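Local atomic coordinates of alpha-rhamnosidase (Dictyoglomus thermophilum, PDB entry 6I60), a protein that probably hydrolyses alpha-L-rhamnosides, releasing their terminal non-reducing alpha-L-rhamnose residues, as a glycoside hydrolase. Residues T348-P353 with D452-V457. Sequence-based numbering, arbitrary orientation.
Sequences TKTIKP and DIEGKV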
loop_
_atom_site.group_PDB
_atom_site.type_symbol
_atom_site.label_atom_id
_atom_site.label_comp_id
_atom_site.label_asym_id
_atom_site.label_seq_id
_atom_site.Cartn_x
_atom_site.Cartn_y
_atom_site.Cartn_z
ATOM N N THR A 348 -6.046 -13.325 -1.428
ATOM C CA THR A 348 -7.231 -12.484 -1.323
ATOM C C THR A 348 -8.403 -12.986 -2.159
ATOM O O THR A 348 -9.550 -12.639 -1.857
ATOM C CB THR A 348 -6.894 -11.047 -1.731
ATOM O OG1 THR A 348 -6.671 -10.986 -3.145
ATOM C CG2 THR A 348 -5.644 -10.570 -1.005
ATOM N N LYS A 349 -8.151 -13.788 -3.193
ATOM C CA LYS A 349 -9.226 -14.258 -4.057
ATOM C C LYS A 349 -8.759 -15.491 -4.817
ATOM O O LYS A 349 -7.560 -15.730 -4.975
ATOM C CB LYS A 349 -9.682 -13.166 -5.035
ATOM C CG LYS A 349 -11.099 -12.673 -4.797
ATOM C CD LYS A 349 -11.483 -11.577 -5.778
ATOM C CE LYS A 349 -12.549 -10.660 -5.189
ATOM N NZ LYS A 349 -13.518 -10.189 -6.219
ATOM N N THR A 350 -9.733 -16.270 -5.285
ATOM C CA THR A 350 -9.495 -17.429 -6.138
ATOM C C THR A 350 -10.269 -17.233 -7.434
ATOM O O THR A 350 -11.504 -17.163 -7.418
ATOM C CB THR A 350 -9.921 -18.730 -5.448
ATOM O OG1 THR A 350 -9.547 -18.690 -4.066
ATOM C CG2 THR A 350 -9.254 -19.928 -6.109
ATOM N N ILE A 351 -9.550 -17.138 -8.549
ATOM C CA ILE A 351 -10.156 -16.921 -9.856
ATOM C C ILE A 351 -10.000 -18.180 -10.695
ATOM O O ILE A 351 -9.080 -18.981 -10.494
ATOM C CB ILE A 351 -9.543 -15.706 -10.584
ATOM C CG1 ILE A 351 -8.079 -15.973 -10.932
ATOM C CG2 ILE A 351 -9.675 -14.454 -9.732
ATOM C CD1 ILE A 351 -7.319 -14.737 -11.353
ATOM N N LYS A 352 -10.918 -18.353 -11.645
ATOM C CA LYS A 352 -10.893 -19.501 -12.533
ATOM C C LYS A 352 -10.580 -19.065 -13.961
ATOM O O LYS A 352 -11.003 -17.983 -14.383
ATOM C CB LYS A 352 -12.234 -20.245 -12.512
ATOM C CG LYS A 352 -12.506 -20.991 -11.215
ATOM C CD LYS A 352 -13.375 -22.217 -11.451
ATOM C CE LYS A 352 -12.919 -23.393 -10.596
ATOM N NZ LYS A 352 -11.516 -23.805 -10.900
ATOM N N PRO A 353 -9.841 -19.874 -14.718
ATOM C CA PRO A 353 -9.517 -19.498 -16.099
ATOM C C PRO A 353 -10.765 -19.421 -16.966
ATOM O O PRO A 353 -11.796 -20.035 -16.681
ATOM C CB PRO A 353 -8.583 -20.620 -16.566
ATOM C CG PRO A 353 -8.887 -21.772 -15.661
ATOM C CD PRO A 353 -9.244 -21.166 -14.340
ATOM N N ASP A 452 -9.113 -27.792 -13.359
ATOM C CA ASP A 452 -7.834 -28.259 -12.833
ATOM C C ASP A 452 -6.842 -27.132 -12.584
ATOM O O ASP A 452 -5.756 -27.399 -12.060
ATOM C CB ASP A 452 -7.220 -29.282 -13.791
ATOM C CG ASP A 452 -8.145 -30.452 -14.061
ATOM O OD1 ASP A 452 -8.955 -30.791 -13.172
ATOM O OD2 ASP A 452 -8.063 -31.032 -15.165
ATOM N N ILE A 453 -7.177 -25.897 -12.945
ATOM C CA ILE A 453 -6.322 -24.738 -12.721
ATOM C C ILE A 453 -7.100 -23.736 -11.879
ATOM O O ILE A 453 -8.252 -23.418 -12.193
ATOM C CB ILE A 453 -5.864 -24.105 -14.049
ATOM C CG1 ILE A 453 -4.783 -24.963 -14.703
ATOM C CG2 ILE A 453 -5.348 -22.695 -13.828
ATOM C CD1 ILE A 453 -3.739 -25.456 -13.734
ATOM N N GLU A 454 -6.475 -23.249 -10.807
ATOM C CA GLU A 454 -7.096 -22.286 -9.904
ATOM C C GLU A 454 -6.092 -21.179 -9.617
ATOM O O GLU A 454 -5.069 -21.420 -8.969
ATOM C CB GLU A 454 -7.553 -22.957 -8.608
ATOM C CG GLU A 454 -9.037 -23.275 -8.563
ATOM C CD GLU A 454 -9.419 -24.086 -7.341
ATOM O OE1 GLU A 454 -9.042 -23.686 -6.218
ATOM O OE2 GLU A 454 -10.091 -25.128 -7.502
ATOM N N GLY A 455 -6.384 -19.972 -10.093
ATOM C CA GLY A 455 -5.501 -18.846 -9.845
ATOM C C GLY A 455 -5.688 -18.295 -8.441
ATOM O O GLY A 455 -6.808 -18.144 -7.951
ATOM N N LYS A 456 -4.569 -17.994 -7.791
ATOM C CA LYS A 456 -4.560 -17.443 -6.439
ATOM C C LYS A 456 -4.026 -16.017 -6.500
ATOM O O LYS A 456 -2.859 -15.799 -6.839
ATOM C CB LYS A 456 -3.721 -18.312 -5.503
ATOM C CG LYS A 456 -4.266 -19.722 -5.305
ATOM C CD LYS A 456 -5.667 -19.702 -4.703
ATOM C CE LYS A 456 -6.153 -21.105 -4.374
ATOM N NZ LYS A 456 -5.804 -21.495 -2.978
ATOM N N VAL A 457 -4.885 -15.050 -6.185
ATOM C CA VAL A 457 -4.483 -13.648 -6.127
ATOM C C VAL A 457 -3.794 -13.404 -4.790
ATOM O O VAL A 457 -4.384 -13.623 -3.727
ATOM C CB VAL A 457 -5.689 -12.717 -6.310
ATOM C CG1 VAL A 457 -5.243 -11.268 -6.327
ATOM C CG2 VAL A 457 -6.429 -13.059 -7.592
#
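Ile-351 and Gly-455 form an antiparallel hydrogen-bonded pair: Ile-351 N donates to Gly-455 O (3.0 Å) and Gly-455 N returns a bond to Ile-351 O (2.9 Å). Val-457 N bonds to Lys-349 O (3.0 Å), but Val-457 O is taken by Thr-348 N rather than by Lys-349 N, so regular pairing lapses here. The strand axes, at 159°, confirm the antiparallel course. Beside Ile-351 and Gly-455, Thr-350 faces Lys-456 in a non-hydrogen-bonded pair, where Thr-350 CA lies 3.3 Å from Gly-455 O in a CA-H...O contact.

Apolar contacts involve Ile-351 and Val-457, whose side chains cross at about a right angle with CG2 meeting CG2 at 4.1 Å. Ile-351 directs CG1 between its backbone N and carbonyl carbon (chi1 66°), which brings CG1 over Gly-455. Pro-353 CG likewise rests on Ile-453 CG2.

On the Thr-350 face, Thr-350 CG2 lies alongside the Lys-456 chain, 3.7 Å from CE, while Lys-456 NZ pairs with Glu-428. Lys-352 and Glu-454 run side by side, and their NZ to OE2 salt bridge is long (3.9 Å); Glu-454 also pairs with Lys-377 and Lys-379. With an alanine here, Lys-352, Lys-377 and Lys-379 would probably lose a shared counter-charge.

Segment 452-457 lies in the concanavalin-like domain of bacterial alpha-L-rhamnosidases; its strand, 453-458, holds strand 345-351 at the edge of a four-stranded antiparallel sheet, with strand 375-380 on its other side and Phe-368 and Tyr-372 touching Ile-351.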